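Local coordinates for protein hypothetical glycoside hydrolase (Parabacteroides distasonis, PDB 3TAW) that is of unknown function but belongs to a clan of glycoside hydrolase-like proteins built on a five-bladed beta-propeller, at residues T10-L14 and D351-N355; A179-L185 and C247-L253; Y202-V208 and L244-G248; D256-Y262 and G284-V290. All blocks are in the same frame, centred on the assembly; numbering follows the deposited sequence. Where two conformers were deposited one is given.

Overall arrangement
Interactions 2, 3 and 4 share one mixed sheet, while interaction 1 closes the chain over them, joining its two ends across 336 intervening residues. Strand 244-254 ties the set together: its start meets residues 202-208 in interaction 3, its later part pairs with strand 179-186 in interaction 2, and its next neighbour, strand 257-265, carries interaction 4. The centres of interactions 2 and 4 are about 9 Å apart, those of 1 and 4 about 11 Å, and those of 1 and 3 about 22 Å. Interaction 1 touches interaction 4 through Leu14 and Gln285. This is consistent with a seam between two successive propeller blades, one blade's inner strands, and the paired chain ends beside it.

Interaction 1: residues T10-L14 and D351-N355; sequences TAWCL and DKQLN. With MG (magnesium ion), chain D.
Lys352 and Leu354 reach across to residues 10-14 in different ways, one end-on through its amine and the other broadside through its methyl groups. The lysine chain is fully extended, with CG anti to the backbone N (chi1 -171°), and this straight arm carries NZ to the mouth of the turn. There NZ donates to Cys13 O at 2.8 Å, tilted from the carbonyl plane, and makes a weak bond to Ala11 O at 3.3 Å. Asp15 adds a salt bridge to the same amine. The turn is a type I beta turn from Thr10 to Cys13, closed by Cys13 N on Thr10 O at 3.1 Å. It belongs to the N-terminal end of the propeller chain, whereas 351-355 is the C-terminal tail following the last strand. Beside the polar grip, Leu14 and Leu354 cross at about a right angle, Leu14 CD1 resting 3.9 Å from Leu354 CG, and both also touch Trp334. Of the two methyls of Leu354, CD1 also faces Leu14 CD1, and CD2 approaches the carbonyls of Trp12 and Cys13. Past this packing, Asn355 OD1 binds the magnesium ion at 2.1 Å, together with Phe356 O.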
loop_
_atom_site.group_PDB
_atom_site.type_symbol
_atom_site.label_atom_id
_atom_site.label_comp_id
_atom_site.label_asym_id
_atom_site.label_seq_id
_atom_site.Cartn_x
_atom_site.Cartn_y
_atom_site.Cartn_z
ATOM N N THR A 10 4.032 23.960 -0.623
ATOM C CA THR A 10 3.977 22.530 -0.957
ATOM C C THR A 10 5.227 22.011 -1.683
ATOM O O THR A 10 5.182 20.930 -2.263
ATOM C CB THR A 10 2.759 22.183 -1.843
ATOM O OG1 THR A 10 2.948 22.728 -3.154
ATOM C CG2 THR A 10 1.471 22.682 -1.235
ATOM N N ALA A 11 6.335 22.762 -1.649
ATOM C CA ALA A 11 7.614 22.316 -2.236
ATOM C C ALA A 11 8.095 20.960 -1.694
ATOM O O ALA A 11 8.799 20.243 -2.390
ATOM C CB ALA A 11 8.698 23.360 -2.018
ATOM N N TRP A 12 7.714 20.628 -0.457
ATOM C CA TRP A 12 8.096 19.362 0.188
ATOM C C TRP A 12 7.434 18.132 -0.424
ATOM O O TRP A 12 7.896 17.015 -0.176
ATOM C CB TRP A 12 7.728 19.368 1.691
ATOM C CG TRP A 12 6.267 19.664 1.961
ATOM C CD1 TRP A 12 5.711 20.896 2.223
ATOM C CD2 TRP A 12 5.174 18.723 1.987
ATOM N NE1 TRP A 12 4.353 20.775 2.412
ATOM C CE2 TRP A 12 3.999 19.455 2.286
ATOM C CE3 TRP A 12 5.077 17.344 1.806
ATOM C CZ2 TRP A 12 2.743 18.849 2.377
ATOM C CZ3 TRP A 12 3.821 16.736 1.922
ATOM C CH2 TRP A 12 2.675 17.490 2.215
ATOM N N CYS A 13 6.337 18.308 -1.153
ATOM C CA CYS A 13 5.560 17.145 -1.599
ATOM C C CYS A 13 6.130 16.525 -2.869
ATOM O O CYS A 13 6.862 17.151 -3.619
ATOM C CB CYS A 13 4.078 17.483 -1.738
ATOM S SG CYS A 13 3.589 18.277 -3.261
ATOM N N LEU A 14 5.810 15.259 -3.084
ATOM C CA LEU A 14 6.246 14.572 -4.293
ATOM C C LEU A 14 5.100 14.670 -5.296
ATOM O O LEU A 14 4.222 13.811 -5.370
ATOM C CB LEU A 14 6.638 13.126 -3.994
ATOM C CG LEU A 14 7.214 12.346 -5.184
ATOM C CD1 LEU A 14 8.516 12.976 -5.673
ATOM C CD2 LEU A 14 7.427 10.901 -4.793
ATOM N N ASP A 351 9.367 13.617 -12.392
ATOM C CA ASP A 351 10.774 13.967 -12.499
ATOM C C ASP A 351 11.245 14.749 -11.265
ATOM O O ASP A 351 12.426 15.083 -11.162
ATOM C CB ASP A 351 10.997 14.803 -13.761
ATOM C CG ASP A 351 10.891 13.976 -15.040
ATOM O OD1 ASP A 351 11.531 12.915 -15.128
ATOM O OD2 ASP A 351 10.179 14.390 -15.967
ATOM N N LYS A 352 10.332 15.017 -10.328
ATOM C CA LYS A 352 10.629 15.873 -9.177
ATOM C C LYS A 352 11.745 15.286 -8.337
ATOM O O LYS A 352 11.743 14.101 -8.043
ATOM C CB LYS A 352 9.403 16.087 -8.290
ATOM C CG LYS A 352 9.655 17.163 -7.193
ATOM C CD LYS A 352 8.392 17.649 -6.560
ATOM C CE LYS A 352 8.606 18.847 -5.572
ATOM N NZ LYS A 352 7.272 19.459 -5.176
ATOM N N GLN A 353 12.693 16.120 -7.935
ATOM C CA GLN A 353 13.773 15.618 -7.118
ATOM C C GLN A 353 13.553 16.139 -5.696
ATOM O O GLN A 353 13.467 17.328 -5.464
ATOM C CB GLN A 353 15.146 15.967 -7.719
ATOM C CG GLN A 353 15.370 15.420 -9.201
ATOM C CD GLN A 353 15.311 13.871 -9.390
ATOM O OE1 GLN A 353 15.999 13.100 -8.698
ATOM N NE2 GLN A 353 14.536 13.428 -10.384
ATOM N N LEU A 354 13.401 15.211 -4.762
ATOM C CA LEU A 354 13.208 15.564 -3.355
ATOM C C LEU A 354 14.573 15.844 -2.754
ATOM O O LEU A 354 15.610 15.439 -3.323
ATOM C CB LEU A 354 12.535 14.425 -2.600
ATOM C CG LEU A 354 11.111 14.046 -3.027
ATOM C CD1 LEU A 354 10.612 12.816 -2.263
ATOM C CD2 LEU A 354 10.206 15.237 -2.818
ATOM N N ASN A 355 14.573 16.521 -1.609
ATOM C CA ASN A 355 15.818 16.916 -0.967
ATOM C C ASN A 355 16.254 15.897 0.094
ATOM O O ASN A 355 15.595 15.765 1.145
ATOM C CB ASN A 355 15.640 18.292 -0.336
ATOM C CG ASN A 355 16.907 18.798 0.290
ATOM O OD1 ASN A 355 17.982 18.223 0.075
ATOM N ND2 ASN A 355 16.807 19.891 1.063
HETATM MG MG MG D . 20.024 17.981 0.129
#

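Interaction 2: residues A179-L185 and C247-L253; sequences ASLVTTL and CGPPAIL
The flat carbonyl of Ala251 is gripped by Thr183 on both of its faces: the backbone N comes from one face at 2.9 Å from Ala251 O, and OG1 from the opposite face at 2.7 Å. That double hold is possible because Thr183 OG1 sits between its own backbone N and carbonyl carbon (chi1 68°), curled back beside the N-H that shares its acceptor. OG1 in turn takes a hydrogen bond from Gln190. The motif is a parallel beta pairing of strand 179-186 with strand 244-254, consistent with the first strands of two adjacent propeller blades meeting around the central axis. Val182 pairs with Ala251 and Thr183 with Ile252, and the register is fixed by Leu253 N donating to Thr183 O at 2.7 Å in a nearly straight line (171°). A weak bond runs from Ala251 N to Leu181 O. On the face holding Val182 and Ala251, valine CG2 lies 4.1 Å from alanine CB, while its other branch, CG1, crosses the base of Leu253. On the opposite face Thr183 CG2 leans on Pro250 CB. Further along, Thr184 OG1 donates to Leu253 O at 2.7 Å, tilted only slightly from the carbonyl plane. Between Cys247, which ends the first part of the strand, and Ala251 the chain loops through Gly248-Pro250, and Arg122 holds the carbonyls of Cys247 and Gly248. Here Ser180 OG has two acceptors within range of its one proton, Pro249 O at 2.8 Å and Gly248 O at 3.0 Å.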
loop_
_atom_site.group_PDB
_atom_site.type_symbol
_atom_site.label_atom_id
_atom_site.label_comp_id
_atom_site.label_asym_id
_atom_site.label_seq_id
_atom_site.Cartn_x
_atom_site.Cartn_y
_atom_site.Cartn_z
ATOM N N ALA A 179 -0.022 -0.368 5.693
ATOM C CA ALA A 179 1.149 0.119 6.411
ATOM C C ALA A 179 2.219 0.706 5.500
ATOM O O ALA A 179 2.574 0.110 4.492
ATOM C CB ALA A 179 1.749 -1.000 7.267
ATOM N N SER A 180 2.776 1.836 5.932
ATOM C CA SER A 180 3.813 2.580 5.212
ATOM C C SER A 180 5.045 2.697 6.096
ATOM O O SER A 180 5.106 3.563 6.982
ATOM C CB SER A 180 3.282 3.985 4.892
ATOM O OG SER A 180 2.110 3.882 4.106
ATOM N N LEU A 181 6.019 1.818 5.867
ATOM C CA LEU A 181 7.290 1.876 6.571
ATOM C C LEU A 181 8.064 3.128 6.157
ATOM O O LEU A 181 8.015 3.572 5.005
ATOM C CB LEU A 181 8.155 0.658 6.243
ATOM C CG LEU A 181 7.984 -0.548 7.141
ATOM C CD1 LEU A 181 6.590 -1.089 7.035
ATOM C CD2 LEU A 181 9.041 -1.587 6.705
ATOM N N VAL A 182 8.807 3.674 7.093
ATOM C CA VAL A 182 9.680 4.800 6.777
ATOM C C VAL A 182 10.949 4.310 6.058
ATOM O O VAL A 182 11.628 3.393 6.517
ATOM C CB VAL A 182 10.003 5.635 8.018
ATOM C CG1 VAL A 182 11.062 6.686 7.691
ATOM C CG2 VAL A 182 8.722 6.335 8.533
ATOM N N THR A 183 11.220 4.958 4.924
ATOM C CA THR A 183 12.371 4.705 4.070
ATOM C C THR A 183 13.077 6.039 3.835
ATOM O O THR A 183 12.530 7.107 4.119
ATOM C CB THR A 183 11.959 4.141 2.686
ATOM O OG1 THR A 183 11.261 5.150 1.933
ATOM C CG2 THR A 183 11.105 2.867 2.832
ATOM N N THR A 184 14.272 5.967 3.264
ATOM C CA THR A 184 14.952 7.148 2.771
ATOM C C THR A 184 15.785 6.766 1.556
ATOM O O THR A 184 15.926 5.586 1.287
ATOM C CB THR A 184 15.834 7.788 3.860
ATOM O OG1 THR A 184 16.131 9.151 3.511
ATOM C CG2 THR A 184 17.121 6.996 4.078
ATOM N N LEU A 185 16.300 7.762 0.828
ATOM C CA LEU A 185 17.197 7.487 -0.280
ATOM C C LEU A 185 18.617 7.787 0.133
ATOM O O LEU A 185 18.922 8.876 0.647
ATOM C CB LEU A 185 16.792 8.263 -1.536
ATOM C CG LEU A 185 15.774 7.477 -2.366
ATOM C CD1 LEU A 185 14.417 7.466 -1.696
ATOM C CD2 LEU A 185 15.690 7.960 -3.827
ATOM N N CYS A 247 -3.210 4.891 4.616
ATOM C CA CYS A 247 -1.815 4.968 4.231
ATOM C C CYS A 247 -1.564 4.308 2.869
ATOM O O CYS A 247 -2.211 3.340 2.509
ATOM C CB CYS A 247 -0.943 4.338 5.303
ATOM S SG CYS A 247 -0.965 5.251 6.842
ATOM N N GLY A 248 -0.625 4.886 2.121
ATOM C CA GLY A 248 -0.323 4.465 0.767
ATOM C C GLY A 248 0.995 3.697 0.714
ATOM O O GLY A 248 1.201 2.746 1.487
ATOM N N PRO A 249 1.906 4.084 -0.190
ATOM C CA PRO A 249 3.182 3.410 -0.248
ATOM C C PRO A 249 4.063 3.710 0.967
ATOM O O PRO A 249 3.687 4.520 1.825
ATOM C CB PRO A 249 3.822 3.987 -1.526
ATOM C CG PRO A 249 3.239 5.333 -1.653
ATOM C CD PRO A 249 1.835 5.231 -1.132
ATOM N N PRO A 250 5.241 3.075 1.051
ATOM C CA PRO A 250 6.168 3.462 2.106
ATOM C C PRO A 250 6.466 4.968 2.150
ATOM O O PRO A 250 6.507 5.654 1.096
ATOM C CB PRO A 250 7.432 2.657 1.776
ATOM C CG PRO A 250 6.900 1.438 1.064
ATOM C CD PRO A 250 5.793 1.993 0.216
ATOM N N ALA A 251 6.614 5.471 3.374
ATOM C CA ALA A 251 6.916 6.865 3.625
ATOM C C ALA A 251 8.380 7.136 3.298
ATOM O O ALA A 251 9.215 6.220 3.326
ATOM C CB ALA A 251 6.635 7.219 5.093
ATOM N N ILE A 252 8.673 8.407 3.017
ATOM C CA ILE A 252 9.996 8.850 2.585
ATOM C C ILE A 252 10.545 9.959 3.482
ATOM O O ILE A 252 10.000 11.068 3.511
ATOM C CB ILE A 252 9.990 9.352 1.129
ATOM C CG1 ILE A 252 9.437 8.265 0.201
ATOM C CG2 ILE A 252 11.405 9.710 0.700
ATOM C CD1 ILE A 252 9.389 8.642 -1.270
ATOM N N LEU A 253 11.646 9.656 4.168
ATOM C CA LEU A 253 12.325 10.595 5.060
ATOM C C LEU A 253 13.193 11.501 4.207
ATOM O O LEU A 253 14.150 11.026 3.601
ATOM C CB LEU A 253 13.183 9.828 6.070
ATOM C CG LEU A 253 14.193 10.573 6.930
ATOM C CD1 LEU A 253 13.493 11.592 7.774
ATOM C CD2 LEU A 253 15.002 9.556 7.805
#

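Interaction 3: residues Y202-V208 and L244-G248; sequences YWGEKNV and LTECG
Cys247 pushes its sulfur against the backbone of the turn-bearing segment 202-208, with SG 3.6 Å from Trp203 N and also in touch with Tyr202 CB and Val208 CG1. This is the tight side of the contact. Its backbone is locked by Cys247 N donating to Gly204 O at 3.1 Å, almost along the C=O direction, with a weak bond from Thr245 N to Glu205 O. Gly204 adopts backbone angles suited to a residue without a side chain, and the chain turns there to leave its strand. Near the turn, Thr245 OG1 nestles against Asn207 CA at 3.4 Å, and Val208 CG2 crosses the threonine side chain at about a right angle.

The other side is where water enters. Glu205 and Glu246 run side by side, both extended and pointing the same way, their carboxylate planes 39° apart; each has CG anti to the backbone N, which sends the two chains out together. Glu205 OE2 and Glu246 OE1 stay 4.1 Å apart, and one water donates to both, at 2.7 Å from Glu205 OE2 and 2.6 Å from Glu246 OE1. Ser178 takes up Glu246 OE2, and an unidentified ligand is hydrogen-bonded to Glu205 OE2. Leu244 lies alongside Glu205, its CD2 covering Lys206 CA.

In the propeller, this joins the turn between strands 199-203 and 209-213 to the start of strand 244-254. Strand 179-186 pairs with both 199-203 and 244-254, and the Tyr202 ring stacks on Phe288 of strand 281-288.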
loop_
_atom_site.group_PDB
_atom_site.type_symbol
_atom_site.label_atom_id
_atom_site.label_comp_id
_atom_site.label_asym_id
_atom_site.label_seq_id
_atom_site.Cartn_x
_atom_site.Cartn_y
_atom_site.Cartn_z
ATOM N N TYR A 202 3.764 4.301 9.524
ATOM C CA TYR A 202 2.419 4.863 9.600
ATOM C C TYR A 202 1.503 3.756 9.114
ATOM O O TYR A 202 1.854 3.013 8.170
ATOM C CB TYR A 202 2.294 6.131 8.727
ATOM C CG TYR A 202 3.276 7.183 9.138
ATOM C CD1 TYR A 202 4.559 7.215 8.594
ATOM C CD2 TYR A 202 2.947 8.136 10.093
ATOM C CE1 TYR A 202 5.487 8.166 8.995
ATOM C CE2 TYR A 202 3.883 9.091 10.514
ATOM C CZ TYR A 202 5.147 9.095 9.964
ATOM O OH TYR A 202 6.094 10.021 10.343
ATOM N N TRP A 203 0.356 3.581 9.751
ATOM C CA TRP A 203 -0.573 2.560 9.273
ATOM C C TRP A 203 -2.010 2.970 9.546
ATOM O O TRP A 203 -2.282 3.838 10.384
ATOM C CB TRP A 203 -0.230 1.186 9.893
ATOM C CG TRP A 203 -0.527 1.134 11.358
ATOM C CD1 TRP A 203 0.268 1.572 12.374
ATOM C CD2 TRP A 203 -1.744 0.697 11.955
ATOM N NE1 TRP A 203 -0.363 1.397 13.573
ATOM C CE2 TRP A 203 -1.609 0.858 13.345
ATOM C CE3 TRP A 203 -2.928 0.166 11.446
ATOM C CZ2 TRP A 203 -2.624 0.523 14.243
ATOM C CZ3 TRP A 203 -3.931 -0.174 12.321
ATOM C CH2 TRP A 203 -3.783 0.019 13.718
ATOM N N GLY A 204 -2.930 2.352 8.823
ATOM C CA GLY A 204 -4.349 2.529 9.093
ATOM C C GLY A 204 -5.175 2.924 7.892
ATOM O O GLY A 204 -4.646 3.366 6.867
ATOM N N GLU A 205 -6.481 2.781 8.060
ATOM C CA GLU A 205 -7.503 3.134 7.077
ATOM C C GLU A 205 -8.427 4.258 7.609
ATOM O O GLU A 205 -8.631 5.251 6.943
ATOM C CB GLU A 205 -8.338 1.882 6.765
ATOM C CG GLU A 205 -9.498 2.094 5.826
ATOM C CD GLU A 205 -10.431 0.879 5.725
ATOM O OE1 GLU A 205 -10.544 0.074 6.678
ATOM O OE2 GLU A 205 -11.103 0.761 4.695
ATOM N N LYS A 206 -9.003 4.073 8.795
ATOM C CA LYS A 206 -9.961 5.022 9.354
ATOM C C LYS A 206 -9.298 6.282 9.935
ATOM O O LYS A 206 -9.948 7.303 10.066
ATOM C CB LYS A 206 -10.785 4.352 10.447
ATOM C CG LYS A 206 -11.642 3.190 9.964
ATOM C CD LYS A 206 -12.368 2.513 11.132
ATOM C CE LYS A 206 -13.632 1.762 10.709
ATOM N NZ LYS A 206 -13.564 1.133 9.350
ATOM N N ASN A 207 -8.039 6.144 10.358
ATOM C CA ASN A 207 -7.170 7.235 10.774
ATOM C C ASN A 207 -5.752 6.822 10.401
ATOM O O ASN A 207 -5.513 5.660 10.096
ATOM C CB ASN A 207 -7.223 7.439 12.301
ATOM C CG ASN A 207 -8.613 7.715 12.809
ATOM O OD1 ASN A 207 -9.052 8.862 12.811
ATOM N ND2 ASN A 207 -9.318 6.663 13.262
ATOM N N VAL A 208 -4.817 7.768 10.459
ATOM C CA VAL A 208 -3.403 7.461 10.351
ATOM C C VAL A 208 -2.841 7.247 11.773
ATOM O O VAL A 208 -2.787 8.172 12.611
ATOM C CB VAL A 208 -2.650 8.562 9.594
ATOM C CG1 VAL A 208 -1.141 8.291 9.608
ATOM C CG2 VAL A 208 -3.179 8.649 8.154
ATOM N N LEU A 244 -12.118 8.622 5.067
ATOM C CA LEU A 244 -10.965 7.756 5.378
ATOM C C LEU A 244 -9.669 8.475 5.067
ATOM O O LEU A 244 -9.622 9.330 4.181
ATOM C CB LEU A 244 -10.999 6.435 4.586
ATOM C CG LEU A 244 -12.222 5.527 4.723
ATOM C CD1 LEU A 244 -12.153 4.415 3.655
ATOM C CD2 LEU A 244 -12.379 4.967 6.145
ATOM N N THR A 245 -8.632 8.111 5.821
ATOM C CA THR A 245 -7.235 8.530 5.572
ATOM C C THR A 245 -6.355 7.269 5.627
ATOM O O THR A 245 -5.897 6.848 6.700
ATOM C CB THR A 245 -6.729 9.543 6.608
ATOM O OG1 THR A 245 -6.926 9.017 7.924
ATOM C CG2 THR A 245 -7.471 10.878 6.479
ATOM N N GLU A 246 -6.164 6.646 4.469
ATOM C CA GLU A 246 -5.585 5.306 4.404
ATOM C C GLU A 246 -4.170 5.355 3.825
ATOM O O GLU A 246 -3.951 5.796 2.675
ATOM C CB GLU A 246 -6.477 4.367 3.583
ATOM C CG GLU A 246 -5.982 2.944 3.537
ATOM C CD GLU A 246 -7.037 1.950 3.105
ATOM O OE1 GLU A 246 -8.038 2.385 2.486
ATOM O OE2 GLU A 246 -6.868 0.747 3.413
ATOM N N CYS A 247 -3.210 4.891 4.616
ATOM C CA CYS A 247 -1.815 4.968 4.231
ATOM C C CYS A 247 -1.564 4.308 2.869
ATOM O O CYS A 247 -2.211 3.340 2.509
ATOM C CB CYS A 247 -0.943 4.338 5.303
ATOM S SG CYS A 247 -0.965 5.251 6.842
ATOM N N GLY A 248 -0.625 4.886 2.121
ATOM C CA GLY A 248 -0.323 4.465 0.767
ATOM C C GLY A 248 0.995 3.697 0.714
ATOM O O GLY A 248 1.201 2.746 1.487
HETATM O O HOH W 1 -10.434 1.474 2.136
#

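Interaction 4: residues D256-Y262 and G284-V290; sequences DGIVLLY and GQALFDV. With EDO (1,2-ethanediol), chain H; EDO (1,2-ethanediol), chain S.
Residues 257-262 and 284-288 run antiparallel, with short axes at 158°, and Ile258 with Phe288, Leu260 with Ala286 and Tyr262 with Gly284 form the hydrogen-bonded pairs; Leu260 N to Ala286 O, at 2.8 Å, is close to straight. On the face carrying Ile258, Leu260, Tyr262 and Phe288, the tyrosine CG lies between the backbone N and the carbonyl carbon (chi1 74°), a setting that lays the ring back over the partner strand, with Gly284 CA over one face toward its rim and Ala286 N and Leu260 O at the edge. Asp241 holds Tyr262 OH, and a water, 2.8 Å from that hydroxyl, accepts from Gln285 N. Leu260 CD2 meets the edge of the Phe288 ring, at 4.1 Å from CE2.

These are the second and third strands of an antiparallel propeller blade, the hairpin-connected run that continues to strand 296-299. Across the sheet Val259, Leu261, Gln285 and Leu287 form the second face. Leu261 and Gln285 lie side by side and point the same way, with leucine CD1 only 3.5 Å from glutamine CD, and Gln285 NE2 is hydrogen-bonded to Leu14 O. The Val259 and Leu287 side chains cross obliquely, CG2 of the valine 3.7 Å from CD1 of the leucine, and the other leucine branch, CD2, reaches Asp256 O. Where the pairing ends, Val290 CG1 sits 3.6 Å from Gly257 CA. One 1,2-ethanediol there joins two neighbours: its O1 donates to Asp289 OD1 and accepts from Val290 N, at 2.9 Å from each.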
loop_
_atom_site.group_PDB
_atom_site.type_symbol
_atom_site.label_atom_id
_atom_site.label_comp_id
_atom_site.label_asym_id
_atom_site.label_seq_id
_atom_site.Cartn_x
_atom_site.Cartn_y
_atom_site.Cartn_z
ATOM N N ASP A 256 13.319 17.756 4.523
ATOM C CA ASP A 256 12.185 18.619 4.849
ATOM C C ASP A 256 11.096 17.969 5.677
ATOM O O ASP A 256 10.105 18.636 6.007
ATOM C CB ASP A 256 11.604 19.187 3.556
ATOM C CG ASP A 256 12.613 20.044 2.830
ATOM O OD1 ASP A 256 13.129 20.965 3.483
ATOM O OD2 ASP A 256 12.955 19.759 1.660
ATOM N N GLY A 257 11.267 16.685 6.004
ATOM C CA GLY A 257 10.300 15.931 6.790
ATOM C C GLY A 257 10.035 14.564 6.197
ATOM O O GLY A 257 10.577 14.217 5.119
ATOM N N ILE A 258 9.194 13.795 6.882
ATOM C CA ILE A 258 8.815 12.466 6.410
ATOM C C ILE A 258 7.554 12.619 5.573
ATOM O O ILE A 258 6.526 13.082 6.063
ATOM C CB ILE A 258 8.614 11.477 7.561
ATOM C CG1 ILE A 258 9.895 11.332 8.392
ATOM C CG2 ILE A 258 8.165 10.108 7.018
ATOM C CD1 ILE A 258 9.686 10.705 9.774
ATOM N N VAL A 259 7.656 12.274 4.298
ATOM C CA VAL A 259 6.554 12.418 3.365
ATOM C C VAL A 259 5.736 11.128 3.346
ATOM O O VAL A 259 6.281 10.057 3.112
ATOM C CB VAL A 259 7.064 12.726 1.937
ATOM C CG1 VAL A 259 5.888 12.884 0.977
ATOM C CG2 VAL A 259 7.938 14.000 1.942
ATOM N N LEU A 260 4.428 11.252 3.586
ATOM C CA LEU A 260 3.510 10.122 3.543
ATOM C C LEU A 260 2.465 10.340 2.466
ATOM O O LEU A 260 1.676 11.271 2.552
ATOM C CB LEU A 260 2.828 9.930 4.899
ATOM C CG LEU A 260 1.745 8.855 5.000
ATOM C CD1 LEU A 260 2.389 7.442 4.830
ATOM C CD2 LEU A 260 0.887 8.976 6.323
ATOM N N LEU A 261 2.482 9.497 1.435
ATOM C CA LEU A 261 1.412 9.452 0.464
ATOM C C LEU A 261 0.291 8.583 1.036
ATOM O O LEU A 261 0.531 7.504 1.581
ATOM C CB LEU A 261 1.899 8.882 -0.874
ATOM C CG LEU A 261 2.576 9.832 -1.868
ATOM C CD1 LEU A 261 3.829 10.520 -1.286
ATOM C CD2 LEU A 261 2.957 9.143 -3.187
ATOM N N TYR A 262 -0.937 9.071 0.922
ATOM C CA TYR A 262 -2.089 8.353 1.476
ATOM C C TYR A 262 -3.310 8.566 0.597
ATOM O O TYR A 262 -3.299 9.397 -0.323
ATOM C CB TYR A 262 -2.309 8.769 2.937
ATOM C CG TYR A 262 -2.891 10.148 3.134
ATOM C CD1 TYR A 262 -2.066 11.277 3.211
ATOM C CD2 TYR A 262 -4.268 10.344 3.257
ATOM C CE1 TYR A 262 -2.587 12.520 3.390
ATOM C CE2 TYR A 262 -4.800 11.606 3.448
ATOM C CZ TYR A 262 -3.953 12.696 3.514
ATOM O OH TYR A 262 -4.453 13.951 3.698
ATOM N N GLY A 284 -3.637 11.955 -1.336
ATOM C CA GLY A 284 -3.066 13.128 -0.669
ATOM C C GLY A 284 -1.663 12.866 -0.144
ATOM O O GLY A 284 -1.093 11.794 -0.336
ATOM N N GLN A 285 -1.089 13.874 0.504
ATOM C CA GLN A 285 0.220 13.732 1.141
ATOM C C GLN A 285 0.272 14.474 2.447
ATOM O O GLN A 285 -0.313 15.538 2.591
ATOM C CB GLN A 285 1.368 14.207 0.223
ATOM C CG GLN A 285 1.410 13.426 -1.097
ATOM C CD GLN A 285 2.593 13.742 -1.953
ATOM O OE1 GLN A 285 3.634 14.215 -1.466
ATOM N NE2 GLN A 285 2.472 13.429 -3.245
ATOM N N ALA A 286 0.954 13.877 3.413
ATOM C CA ALA A 286 1.240 14.511 4.689
ATOM C C ALA A 286 2.744 14.575 4.896
ATOM O O ALA A 286 3.493 13.811 4.290
ATOM C CB ALA A 286 0.584 13.753 5.829
ATOM N N LEU A 287 3.160 15.459 5.794
ATOM C CA LEU A 287 4.556 15.682 6.129
ATOM C C LEU A 287 4.691 15.650 7.638
ATOM O O LEU A 287 3.957 16.351 8.346
ATOM C CB LEU A 287 5.012 17.041 5.611
ATOM C CG LEU A 287 6.498 17.361 5.701
ATOM C CD1 LEU A 287 7.239 16.428 4.705
ATOM C CD2 LEU A 287 6.762 18.853 5.417
ATOM N N PHE A 288 5.619 14.836 8.140
ATOM C CA PHE A 288 5.894 14.773 9.566
ATOM C C PHE A 288 7.315 15.214 9.870
ATOM O O PHE A 288 8.214 15.144 9.025
ATOM C CB PHE A 288 5.704 13.344 10.095
ATOM C CG PHE A 288 4.281 12.863 10.037
ATOM C CD1 PHE A 288 3.430 13.095 11.082
ATOM C CD2 PHE A 288 3.789 12.204 8.907
ATOM C CE1 PHE A 288 2.107 12.669 11.026
ATOM C CE2 PHE A 288 2.460 11.776 8.858
ATOM C CZ PHE A 288 1.636 12.021 9.918
ATOM N N ASP A 289 7.516 15.685 11.083
ATOM C CA ASP A 289 8.830 16.125 11.511
ATOM C C ASP A 289 9.813 14.929 11.617
ATOM O O ASP A 289 9.430 13.844 12.026
ATOM C CB ASP A 289 8.698 16.839 12.839
ATOM C CG ASP A 289 10.016 17.366 13.348
ATOM O OD1 ASP A 289 10.425 18.453 12.865
ATOM O OD2 ASP A 289 10.592 16.705 14.250
ATOM N N VAL A 290 11.068 15.134 11.237
ATOM C CA VAL A 290 12.057 14.054 11.243
ATOM C C VAL A 290 12.471 13.592 12.639
ATOM O O VAL A 290 12.886 12.434 12.812
ATOM C CB VAL A 290 13.312 14.411 10.411
ATOM C CG1 VAL A 290 12.914 14.753 8.971
ATOM C CG2 VAL A 290 14.100 15.546 11.066
HETATM C C1 EDO H . 12.164 18.551 9.158
HETATM O O1 EDO H . 11.539 17.865 10.240
HETATM C C2 EDO H . 11.583 19.943 8.988
HETATM O O2 EDO H . 11.722 20.642 10.235
HETATM C C1 EDO S . 15.805 10.995 13.818
HETATM O O1 EDO S . 16.329 9.664 13.668
HETATM C C2 EDO S . 15.958 11.767 12.516
HETATM O O2 EDO S . 15.187 11.124 11.491
HETATM O O HOH W 2 -3.380 15.578 1.621
#